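PDB 5D1I: cyclic nucleotide-binding protein from Brucella abortus biovar 1, which is of unknown function but has the beta-barrel fold of cyclic nucleotide-binding domains, and may act as a DNA-binding transcription factor like others assigned to its family. Local coordinates for residues A[13-18]-A[34-39]; A[47-52]-A[104-109]; A[61-66]-A[86-91]; A[66-71]-A[109-114]. One frame throughout, in Å; residues are numbered along the deposited sequence.

Contact 1. Residues A[13-18]-A[34-39]; sequences DDIRIL and LLAFGA
Leu18 lays its CD1 methyl over the backbone of Ala36, 3.8 Å from Ala36 CA. The same methyl meets a branch of the preceding residue, with Leu18 CD1 3.9 Å from Leu35 CD2. It therefore packs against two successive residues of the facing helix. Its reach comes from the second torsion: CD1 is anti to CA (chi2 171°), so the side chain runs straight out from its own helix. Ala36 answers with a single methyl. Ala36 CB lies 4.0 Å from Leu18 CD1 and 4.1 Å from Ile15 CG1, and Asp14 CB is at 4.2 Å from it. One small side chain thus meets three residues from about one turn of helix 11-18. The axes of the two segments come within 9.3 Å and cross at 112°. The contact itself is apolar. Asp14 offers only its CB here, while its carboxylate forms a salt bridge with Arg41 on the barrel. Leu18 and Leu35 also share Phe24 as a neighbour. The pair of helices, 11-18 and 29-38, is consistent with the N-terminal helical element that flanks the beta barrel in cyclic nucleotide-binding domains.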
loop_
_atom_site.group_PDB
_atom_site.type_symbol
_atom_site.label_atom_id
_atom_site.label_comp_id
_atom_site.label_asym_id
_atom_site.label_seq_id
_atom_site.Cartn_x
_atom_site.Cartn_y
_atom_site.Cartn_z
ATOM N N ASP A 13 -7.448 14.855 2.763
ATOM C CA ASP A 13 -6.087 14.340 2.682
ATOM C C ASP A 13 -6.060 12.872 3.097
ATOM O O ASP A 13 -5.398 12.048 2.458
ATOM C CB ASP A 13 -5.143 15.162 3.564
ATOM C CG ASP A 13 -5.146 16.640 3.208
ATOM O OD1 ASP A 13 -5.501 16.978 2.058
ATOM O OD2 ASP A 13 -4.789 17.462 4.077
ATOM N N ASP A 14 -6.784 12.555 4.168
ATOM C CA ASP A 14 -6.877 11.183 4.668
ATOM C C ASP A 14 -7.409 10.234 3.604
ATOM O O ASP A 14 -6.834 9.174 3.357
ATOM C CB ASP A 14 -7.772 11.118 5.906
ATOM C CG ASP A 14 -7.157 11.799 7.104
ATOM O OD1 ASP A 14 -5.948 12.115 7.052
ATOM O OD2 ASP A 14 -7.872 12.010 8.104
ATOM N N ILE A 15 -8.517 10.623 2.984
ATOM C CA ILE A 15 -9.131 9.827 1.931
ATOM C C ILE A 15 -8.151 9.560 0.789
ATOM O O ILE A 15 -8.024 8.425 0.330
ATOM C CB ILE A 15 -10.394 10.509 1.386
ATOM C CG1 ILE A 15 -11.491 10.515 2.461
ATOM C CG2 ILE A 15 -10.879 9.812 0.123
ATOM C CD1 ILE A 15 -12.773 11.183 2.023
ATOM N N ARG A 16 -7.447 10.596 0.344
ATOM C CA ARG A 16 -6.483 10.433 -0.742
ATOM C C ARG A 16 -5.386 9.450 -0.353
ATOM O O ARG A 16 -5.026 8.571 -1.135
ATOM C CB ARG A 16 -5.856 11.772 -1.138
ATOM C CG ARG A 16 -5.003 11.676 -2.396
ATOM C CD ARG A 16 -3.998 12.814 -2.512
ATOM N NE ARG A 16 -3.101 12.879 -1.360
ATOM C CZ ARG A 16 -2.045 12.090 -1.178
ATOM N NH1 ARG A 16 -1.742 11.151 -2.068
ATOM N NH2 ARG A 16 -1.293 12.234 -0.096
ATOM N N ILE A 17 -4.864 9.602 0.860
ATOM C CA ILE A 17 -3.791 8.737 1.343
ATOM C C ILE A 17 -4.256 7.286 1.437
ATOM O O ILE A 17 -3.580 6.378 0.954
ATOM C CB ILE A 17 -3.273 9.193 2.725
ATOM C CG1 ILE A 17 -2.506 10.509 2.602
ATOM C CG2 ILE A 17 -2.367 8.139 3.328
ATOM C CD1 ILE A 17 -1.912 10.982 3.910
ATOM N N LEU A 18 -5.418 7.078 2.047
ATOM C CA LEU A 18 -5.963 5.733 2.210
ATOM C C LEU A 18 -6.235 5.078 0.862
ATOM O O LEU A 18 -6.162 3.858 0.732
ATOM C CB LEU A 18 -7.245 5.769 3.041
ATOM C CG LEU A 18 -7.086 6.126 4.520
ATOM C CD1 LEU A 18 -8.443 6.328 5.157
ATOM C CD2 LEU A 18 -6.310 5.049 5.261
ATOM N N LEU A 34 -15.874 6.343 4.930
ATOM C CA LEU A 34 -16.190 5.532 6.102
ATOM C C LEU A 34 -14.921 5.117 6.827
ATOM O O LEU A 34 -14.826 5.205 8.052
ATOM C CB LEU A 34 -16.978 4.286 5.702
ATOM C CG LEU A 34 -18.496 4.373 5.575
ATOM C CD1 LEU A 34 -19.070 2.980 5.357
ATOM C CD2 LEU A 34 -19.099 5.017 6.812
ATOM N N LEU A 35 -13.947 4.662 6.046
ATOM C CA LEU A 35 -12.660 4.245 6.573
ATOM C C LEU A 35 -11.945 5.393 7.271
ATOM O O LEU A 35 -11.387 5.224 8.354
ATOM C CB LEU A 35 -11.793 3.692 5.445
ATOM C CG LEU A 35 -10.535 2.932 5.846
ATOM C CD1 LEU A 35 -10.905 1.647 6.570
ATOM C CD2 LEU A 35 -9.705 2.643 4.609
ATOM N N ALA A 36 -11.965 6.565 6.646
ATOM C CA ALA A 36 -11.305 7.732 7.216
ATOM C C ALA A 36 -11.977 8.146 8.522
ATOM O O ALA A 36 -11.305 8.562 9.463
ATOM C CB ALA A 36 -11.308 8.881 6.227
ATOM N N PHE A 37 -13.298 8.008 8.582
ATOM C CA PHE A 37 -14.042 8.315 9.802
ATOM C C PHE A 37 -13.827 7.259 10.885
ATOM O O PHE A 37 -13.753 7.579 12.071
ATOM C CB PHE A 37 -15.535 8.449 9.500
ATOM C CG PHE A 37 -15.958 9.845 9.133
ATOM C CD1 PHE A 37 -15.766 10.329 7.847
ATOM C CD2 PHE A 37 -16.559 10.670 10.072
ATOM C CE1 PHE A 37 -16.162 11.611 7.505
ATOM C CE2 PHE A 37 -16.954 11.957 9.738
ATOM C CZ PHE A 37 -16.757 12.427 8.453
ATOM N N GLY A 38 -13.731 5.999 10.474
ATOM C CA GLY A 38 -13.584 4.905 11.418
ATOM C C GLY A 38 -12.177 4.824 11.968
ATOM O O GLY A 38 -11.940 4.251 13.031
ATOM N N ALA A 39 -11.240 5.409 11.233
ATOM C CA ALA A 39 -9.834 5.405 11.607
ATOM C C ALA A 39 -9.580 6.177 12.895
ATOM O O ALA A 39 -10.330 7.087 13.241
ATOM C CB ALA A 39 -9.010 5.984 10.489
#

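Contact 2. Residues A[47-52]-A[104-109]; sequences GRELFR and GAVADV
An antiparallel strand pairing joins Glu49 to Val106 at the margin of a four-stranded sheet. The two form a non-hydrogen-bonded pair, with Glu49 CA 4.3 Å from Val106 CA. Backbone bonds lie on both sides of this pair. Ala107 is held twice: its O accepts from Gly47 N at 2.7 Å in a nearly straight bond (168°), and its N donates to Arg48 O at 2.9 Å. On the other side, Leu50 N reaches Ala105 O at a longer 3.3 Å and is more bent (154°). Arg48 O also receives a CA-H...O contact from Val106 CA at 3.4 Å. Strand 104-107 is bonded along its other edge to strand 68-74, so within this chain 49-51 is an outermost strand of one sheet of the cyclic nucleotide-binding barrel. The chain turns a corner at Leu50, and the buried ring of Phe51 follows it. Phe51 CG stands between its backbone N and carbonyl carbon (chi1 48°). This brings the far end of the ring back over the strand, with Phe51 CZ 3.6 Å from Ala105 CB. The same ring has a cation-pi partner in Arg101 and packs on Tyr61. The other face carries Glu49 and Val106. Their side chains cross at a slant, Glu49 CG lying 4.0 Å from Val106 CB, and the carboxylate forms a salt bridge with Arg78. Val106 CG2 reaches across to the facing backbone, 3.5 Å from Gly47 O.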
loop_
_atom_site.group_PDB
_atom_site.type_symbol
_atom_site.label_atom_id
_atom_site.label_comp_id
_atom_site.label_asym_id
_atom_site.label_seq_id
_atom_site.Cartn_x
_atom_site.Cartn_y
_atom_site.Cartn_z
ATOM N N GLY A 47 10.866 9.195 19.337
ATOM C CA GLY A 47 11.338 8.155 20.229
ATOM C C GLY A 47 10.260 7.186 20.678
ATOM O O GLY A 47 10.565 6.177 21.311
ATOM N N ARG A 48 9.001 7.475 20.359
ATOM C CA ARG A 48 7.926 6.558 20.729
ATOM C C ARG A 48 7.898 5.324 19.841
ATOM O O ARG A 48 7.994 5.413 18.614
ATOM C CB ARG A 48 6.555 7.231 20.671
ATOM C CG ARG A 48 5.428 6.232 20.917
ATOM C CD ARG A 48 4.059 6.859 20.930
ATOM N NE ARG A 48 3.032 5.891 21.302
ATOM C CZ ARG A 48 1.758 6.201 21.512
ATOM N NH1 ARG A 48 1.353 7.456 21.386
ATOM N NH2 ARG A 48 0.890 5.259 21.848
ATOM N N GLU A 49 7.752 4.167 20.468
ATOM C CA GLU A 49 7.564 2.943 19.716
ATOM C C GLU A 49 6.093 2.634 19.566
ATOM O O GLU A 49 5.318 2.724 20.521
ATOM C CB GLU A 49 8.281 1.785 20.385
ATOM C CG GLU A 49 9.777 1.925 20.343
ATOM C CD GLU A 49 10.473 0.708 20.880
ATOM O OE1 GLU A 49 10.321 -0.378 20.282
ATOM O OE2 GLU A 49 11.169 0.841 21.904
ATOM N N LEU A 50 5.722 2.281 18.343
ATOM C CA LEU A 50 4.355 1.938 18.004
ATOM C C LEU A 50 4.030 0.537 18.511
ATOM O O LEU A 50 2.952 0.288 19.048
ATOM C CB LEU A 50 4.165 2.024 16.490
ATOM C CG LEU A 50 2.826 2.507 15.946
ATOM C CD1 LEU A 50 2.269 3.624 16.810
ATOM C CD2 LEU A 50 3.013 2.970 14.513
ATOM N N PHE A 51 4.985 -0.368 18.343
ATOM C CA PHE A 51 4.799 -1.766 18.705
ATOM C C PHE A 51 6.135 -2.488 18.805
ATOM O O PHE A 51 7.149 -1.997 18.313
ATOM C CB PHE A 51 3.907 -2.467 17.677
ATOM C CG PHE A 51 4.308 -2.209 16.248
ATOM C CD1 PHE A 51 5.458 -2.771 15.716
ATOM C CD2 PHE A 51 3.527 -1.408 15.434
ATOM C CE1 PHE A 51 5.817 -2.540 14.410
ATOM C CE2 PHE A 51 3.885 -1.173 14.127
ATOM C CZ PHE A 51 5.029 -1.737 13.612
ATOM N N ARG A 52 6.128 -3.664 19.423
ATOM C CA ARG A 52 7.336 -4.472 19.503
ATOM C C ARG A 52 7.340 -5.534 18.411
ATOM O O ARG A 52 6.298 -6.078 18.059
ATOM C CB ARG A 52 7.461 -5.122 20.885
ATOM C CG ARG A 52 8.709 -5.976 21.070
ATOM C CD ARG A 52 9.395 -5.684 22.400
ATOM N NE ARG A 52 10.639 -6.434 22.555
ATOM C CZ ARG A 52 10.893 -7.272 23.558
ATOM N NH1 ARG A 52 9.992 -7.465 24.513
ATOM N NH2 ARG A 52 12.055 -7.909 23.614
ATOM N N GLY A 104 10.372 -4.000 14.402
ATOM C CA GLY A 104 10.119 -2.955 15.374
ATOM C C GLY A 104 9.874 -1.673 14.600
ATOM O O GLY A 104 10.141 -1.612 13.400
ATOM N N ALA A 105 9.353 -0.657 15.275
ATOM C CA ALA A 105 9.111 0.639 14.651
ATOM C C ALA A 105 9.149 1.738 15.698
ATOM O O ALA A 105 8.474 1.646 16.719
ATOM C CB ALA A 105 7.776 0.645 13.932
ATOM N N VAL A 106 9.939 2.775 15.440
ATOM C CA VAL A 106 10.041 3.910 16.347
ATOM C C VAL A 106 9.961 5.216 15.560
ATOM O O VAL A 106 10.522 5.330 14.470
ATOM C CB VAL A 106 11.356 3.861 17.167
ATOM C CG1 VAL A 106 12.569 3.886 16.247
ATOM C CG2 VAL A 106 11.419 5.006 18.173
ATOM N N ALA A 107 9.238 6.190 16.102
ATOM C CA ALA A 107 9.155 7.505 15.483
ATOM C C ALA A 107 10.471 8.251 15.647
ATOM O O ALA A 107 10.937 8.447 16.768
ATOM C CB ALA A 107 8.013 8.309 16.088
ATOM N N ASP A 108 11.068 8.658 14.530
ATOM C CA ASP A 108 12.293 9.454 14.557
ATOM C C ASP A 108 11.993 10.885 14.966
ATOM O O ASP A 108 12.739 11.502 15.720
ATOM C CB ASP A 108 12.979 9.446 13.191
ATOM C CG ASP A 108 13.338 8.052 12.728
ATOM O OD1 ASP A 108 13.548 7.175 13.590
ATOM O OD2 ASP A 108 13.413 7.828 11.504
ATOM N N VAL A 109 10.899 11.412 14.434
ATOM C CA VAL A 109 10.439 12.754 14.760
ATOM C C VAL A 109 8.959 12.665 15.097
ATOM O O VAL A 109 8.368 11.587 14.977
ATOM C CB VAL A 109 10.657 13.732 13.596
ATOM C CG1 VAL A 109 12.140 13.876 13.292
ATOM C CG2 VAL A 109 9.900 13.258 12.365
#

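Contact 3. Residues A[61-66]-A[86-91]; sequences YIIVTG and PGAILG
Tyr61 and Leu90 exchange two backbone bonds, Tyr61 N to Leu90 O at 2.8 Å and Leu90 N to Tyr61 O at 2.7 Å, and backbone bonds continue as far as Gly87. This is part of the beta barrel of the cyclic nucleotide-binding domain, where strand 56-63 meets the short strand 89-90. Ile63 adds two more bonds: its N donates to Ala88 O at 3.0 Å, and its O accepts from Gly87 N at 2.8 Å. Between these bonded positions, the side chains of Ile62 and Ile89 run alongside each other in one direction. Ile89 CG1 is anti to the backbone N (chi1 -178°), which brings it to 3.8 Å from Ile62 CG1. Their outer ends also touch, with CD1 of Ile62 3.9 Å from CD1 of Ile89. Ile62 continues onto Ile17 and Leu18 of helix 11-18. In the second subunit, Gly22 packs on Ile89 and Glu25 accepts a bond from the N-H of Gly91, which probably corresponds to the start of the phosphate-binding cassette of relatives. Tyr61 and Leu90 occupy the other face of the pairing. Past Ile63 the chain turns, and Val64 and Thr65 both face Glu112 in a classic beta bulge. Pro86 sits against this turn, its CB 3.4 Å from Val64 O.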
loop_
_atom_site.group_PDB
_atom_site.type_symbol
_atom_site.label_atom_id
_atom_site.label_comp_id
_atom_site.label_asym_id
_atom_site.label_seq_id
_atom_site.Cartn_x
_atom_site.Cartn_y
_atom_site.Cartn_z
ATOM N N TYR A 61 -1.157 0.729 10.590
ATOM C CA TYR A 61 -0.869 2.146 10.745
ATOM C C TYR A 61 -0.437 2.725 9.411
ATOM O O TYR A 61 0.424 2.165 8.740
ATOM C CB TYR A 61 0.232 2.374 11.783
ATOM C CG TYR A 61 -0.091 1.867 13.170
ATOM C CD1 TYR A 61 -0.729 2.684 14.094
ATOM C CD2 TYR A 61 0.255 0.579 13.563
ATOM C CE1 TYR A 61 -1.026 2.233 15.363
ATOM C CE2 TYR A 61 -0.036 0.120 14.836
ATOM C CZ TYR A 61 -0.678 0.952 15.729
ATOM O OH TYR A 61 -0.973 0.510 16.999
ATOM N N ILE A 62 -1.027 3.852 9.031
ATOM C CA ILE A 62 -0.606 4.545 7.825
ATOM C C ILE A 62 -0.023 5.885 8.229
ATOM O O ILE A 62 -0.652 6.642 8.970
ATOM C CB ILE A 62 -1.768 4.752 6.825
ATOM C CG1 ILE A 62 -2.328 3.406 6.350
ATOM C CG2 ILE A 62 -1.305 5.559 5.632
ATOM C CD1 ILE A 62 -3.432 2.843 7.222
ATOM N N ILE A 63 1.188 6.169 7.765
ATOM C CA ILE A 63 1.850 7.424 8.099
ATOM C C ILE A 63 1.283 8.574 7.281
ATOM O O ILE A 63 1.184 8.483 6.058
ATOM C CB ILE A 63 3.366 7.347 7.867
ATOM C CG1 ILE A 63 3.980 6.227 8.703
ATOM C CG2 ILE A 63 4.029 8.681 8.205
ATOM C CD1 ILE A 63 5.471 6.057 8.481
ATOM N N VAL A 64 0.908 9.648 7.967
ATOM C CA VAL A 64 0.456 10.865 7.309
ATOM C C VAL A 64 1.606 11.863 7.221
ATOM O O VAL A 64 1.982 12.300 6.135
ATOM C CB VAL A 64 -0.729 11.505 8.053
ATOM C CG1 VAL A 64 -1.127 12.821 7.396
ATOM C CG2 VAL A 64 -1.906 10.546 8.092
ATOM N N THR A 65 2.159 12.225 8.374
ATOM C CA THR A 65 3.351 13.065 8.414
ATOM C C THR A 65 4.367 12.478 9.387
ATOM O O THR A 65 3.992 11.836 10.364
ATOM C CB THR A 65 3.029 14.519 8.831
ATOM O OG1 THR A 65 2.449 14.528 10.141
ATOM C CG2 THR A 65 2.067 15.168 7.847
ATOM N N GLY A 66 5.650 12.694 9.115
ATOM C CA GLY A 66 6.697 12.255 10.021
ATOM C C GLY A 66 7.569 11.146 9.467
ATOM O O GLY A 66 7.469 10.782 8.295
ATOM N N PRO A 86 5.488 9.403 4.837
ATOM C CA PRO A 86 4.093 9.574 4.414
ATOM C C PRO A 86 3.656 8.539 3.380
ATOM O O PRO A 86 4.367 8.294 2.403
ATOM C CB PRO A 86 4.083 10.983 3.819
ATOM C CG PRO A 86 5.147 11.707 4.583
ATOM C CD PRO A 86 6.230 10.676 4.827
ATOM N N GLY A 87 2.510 7.912 3.622
ATOM C CA GLY A 87 1.972 6.936 2.696
ATOM C C GLY A 87 2.303 5.499 3.045
ATOM O O GLY A 87 1.619 4.582 2.597
ATOM N N ALA A 88 3.349 5.289 3.838
ATOM C CA ALA A 88 3.737 3.929 4.200
ATOM C C ALA A 88 2.687 3.317 5.108
ATOM O O ALA A 88 2.123 3.999 5.962
ATOM C CB ALA A 88 5.111 3.911 4.879
ATOM N N ILE A 89 2.415 2.031 4.916
ATOM C CA ILE A 89 1.503 1.328 5.797
ATOM C C ILE A 89 2.248 0.226 6.540
ATOM O O ILE A 89 3.069 -0.494 5.962
ATOM C CB ILE A 89 0.291 0.735 5.033
ATOM C CG1 ILE A 89 -0.667 0.052 6.007
ATOM C CG2 ILE A 89 0.734 -0.244 3.950
ATOM C CD1 ILE A 89 -2.001 -0.294 5.393
ATOM N N LEU A 90 1.981 0.124 7.835
ATOM C CA LEU A 90 2.582 -0.906 8.660
ATOM C C LEU A 90 1.501 -1.841 9.194
ATOM O O LEU A 90 0.554 -1.395 9.836
ATOM C CB LEU A 90 3.363 -0.279 9.814
ATOM C CG LEU A 90 4.403 0.780 9.446
ATOM C CD1 LEU A 90 5.060 1.333 10.702
ATOM C CD2 LEU A 90 5.445 0.199 8.499
ATOM N N GLY A 91 1.646 -3.133 8.926
ATOM C CA GLY A 91 0.702 -4.123 9.413
ATOM C C GLY A 91 -0.529 -4.298 8.543
ATOM O O GLY A 91 -1.589 -4.675 9.041
#

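Contact 4. Residues A[66-71]-A[109-114]; sequences GTITLF and VETEVI
Thr111 approaches Gly66 with its CB, which lies 4.0 Å from Gly66 CA. The two residues sit where the two sheets of the cyclic nucleotide-binding barrel come together: strand 68-74 belongs to one and strand 111-117 to the other. The bare CA of Gly66 lets the threonine come this close. From CB the threonine divides into a polar and an apolar branch. OG1 is anti to the carbonyl carbon (chi1 -62°) and sits over the start of the facing segment, 3.5 Å from Gly66 CA. It donates to Val109 O at 2.7 Å, from above the carbonyl plane. It also accepts a weak, bent bond from Thr67 N at 3.1 Å (128°). The hydroxyl thus links the turn before its own strand to the backbone of the facing segment. The other branch, Thr111 CG2, passes Gly66 CA at 4.0 Å and then meets Ile68 CG1 at 4.1 Å in the hydrophobic interior. Those two side chains cross at about a right angle. At the outer side, Val109 CG2 covers Thr67 N at 3.7 Å. Deeper in, Ile68 CD1 reaches Val113 CG1 at 4.2 Å.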
loop_
_atom_site.group_PDB
_atom_site.type_symbol
_atom_site.label_atom_id
_atom_site.label_comp_id
_atom_site.label_asym_id
_atom_site.label_seq_id
_atom_site.Cartn_x
_atom_site.Cartn_y
_atom_site.Cartn_z
ATOM N N GLY A 66 5.650 12.694 9.115
ATOM C CA GLY A 66 6.697 12.255 10.021
ATOM C C GLY A 66 7.569 11.146 9.467
ATOM O O GLY A 66 7.469 10.782 8.295
ATOM N N THR A 67 8.434 10.608 10.321
ATOM C CA THR A 67 9.366 9.566 9.911
ATOM C C THR A 67 9.475 8.487 10.980
ATOM O O THR A 67 9.630 8.780 12.171
ATOM C CB THR A 67 10.776 10.136 9.626
ATOM O OG1 THR A 67 10.677 11.242 8.722
ATOM C CG2 THR A 67 11.672 9.068 9.022
ATOM N N ILE A 68 9.404 7.240 10.538
ATOM C CA ILE A 68 9.502 6.093 11.419
ATOM C C ILE A 68 10.631 5.187 10.947
ATOM O O ILE A 68 10.708 4.847 9.767
ATOM C CB ILE A 68 8.176 5.306 11.457
ATOM C CG1 ILE A 68 7.139 6.050 12.299
ATOM C CG2 ILE A 68 8.390 3.896 11.992
ATOM C CD1 ILE A 68 5.753 5.438 12.235
ATOM N N THR A 69 11.519 4.817 11.861
ATOM C CA THR A 69 12.565 3.855 11.545
ATOM C C THR A 69 12.106 2.434 11.854
ATOM O O THR A 69 11.665 2.143 12.968
ATOM C CB THR A 69 13.857 4.157 12.320
ATOM O OG1 THR A 69 14.419 5.377 11.835
ATOM C CG2 THR A 69 14.869 3.040 12.135
ATOM N N LEU A 70 12.193 1.561 10.854
ATOM C CA LEU A 70 11.912 0.143 11.032
ATOM C C LEU A 70 13.198 -0.575 11.400
ATOM O O LEU A 70 14.246 -0.304 10.821
ATOM C CB LEU A 70 11.319 -0.464 9.760
ATOM C CG LEU A 70 10.093 0.220 9.160
ATOM C CD1 LEU A 70 9.606 -0.558 7.944
ATOM C CD2 LEU A 70 8.986 0.345 10.195
ATOM N N PHE A 71 13.127 -1.494 12.356
ATOM C CA PHE A 71 14.337 -2.159 12.819
ATOM C C PHE A 71 14.087 -3.596 13.259
ATOM O O PHE A 71 12.947 -3.998 13.492
ATOM C CB PHE A 71 14.971 -1.363 13.971
ATOM C CG PHE A 71 14.061 -1.165 15.160
ATOM C CD1 PHE A 71 13.987 -2.120 16.164
ATOM C CD2 PHE A 71 13.294 -0.020 15.279
ATOM C CE1 PHE A 71 13.156 -1.936 17.259
ATOM C CE2 PHE A 71 12.462 0.169 16.368
ATOM C CZ PHE A 71 12.394 -0.787 17.359
ATOM N N VAL A 109 10.899 11.412 14.434
ATOM C CA VAL A 109 10.439 12.754 14.760
ATOM C C VAL A 109 8.959 12.665 15.097
ATOM O O VAL A 109 8.368 11.587 14.977
ATOM C CB VAL A 109 10.657 13.732 13.596
ATOM C CG1 VAL A 109 12.140 13.876 13.292
ATOM C CG2 VAL A 109 9.900 13.258 12.365
ATOM N N GLU A 110 8.360 13.777 15.518
ATOM C CA GLU A 110 6.923 13.782 15.770
ATOM C C GLU A 110 6.203 13.311 14.517
ATOM O O GLU A 110 6.398 13.862 13.436
ATOM C CB GLU A 110 6.416 15.160 16.185
ATOM C CG GLU A 110 4.921 15.162 16.465
ATOM C CD GLU A 110 4.412 16.504 16.934
ATOM O OE1 GLU A 110 4.492 16.773 18.149
ATOM O OE2 GLU A 110 3.929 17.285 16.089
ATOM N N THR A 111 5.392 12.272 14.671
ATOM C CA THR A 111 4.813 11.566 13.534
ATOM C C THR A 111 3.324 11.334 13.743
ATOM O O THR A 111 2.892 10.934 14.826
ATOM C CB THR A 111 5.527 10.215 13.306
ATOM O OG1 THR A 111 6.903 10.459 12.995
ATOM C CG2 THR A 111 4.887 9.425 12.169
ATOM N N GLU A 112 2.541 11.597 12.705
ATOM C CA GLU A 112 1.106 11.395 12.774
ATOM C C GLU A 112 0.701 10.217 11.915
ATOM O O GLU A 112 1.037 10.153 10.731
ATOM C CB GLU A 112 0.356 12.653 12.340
ATOM C CG GLU A 112 -1.141 12.453 12.244
ATOM C CD GLU A 112 -1.912 13.741 12.429
ATOM O OE1 GLU A 112 -3.023 13.848 11.870
ATOM O OE2 GLU A 112 -1.415 14.639 13.141
ATOM N N VAL A 113 -0.013 9.277 12.522
ATOM C CA VAL A 113 -0.429 8.074 11.821
ATOM C C VAL A 113 -1.936 7.873 11.901
ATOM O O VAL A 113 -2.599 8.349 12.822
ATOM C CB VAL A 113 0.269 6.815 12.378
ATOM C CG1 VAL A 113 1.777 6.896 12.177
ATOM C CG2 VAL A 113 -0.073 6.619 13.849
ATOM N N ILE A 114 -2.461 7.166 10.912
ATOM C CA ILE A 114 -3.848 6.737 10.899
ATOM C C ILE A 114 -3.895 5.266 11.290
ATOM O O ILE A 114 -3.249 4.440 10.649
ATOM C CB ILE A 114 -4.477 6.935 9.509
ATOM C CG1 ILE A 114 -4.733 8.418 9.245
ATOM C CG2 ILE A 114 -5.752 6.133 9.381
ATOM C CD1 ILE A 114 -5.136 8.717 7.818
#

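In the fold
Contact 3 lies nearest the middle of the chain. Contacts 1 and 2 sit on opposite sides, their centres about 22 Å apart. Contact 1 is buried helix packing without polar bonds between its segments. The other three are partly buried, with exposed residues at their margins, such as Gly47 and Arg48 in contact 2 and Val109 in contact 4. Contacts 2 and 3 are antiparallel strand pairings held by backbone bonds. Contact 4 relies mainly on side chains and a single weak bond. It joins strand 68-74, from the sheet of contact 2, to strand 111-117, from the sheet of contact 3. Ile17 and Leu18 of contact 1 pack on Ile62 of contact 3, joining the helices to the barrel.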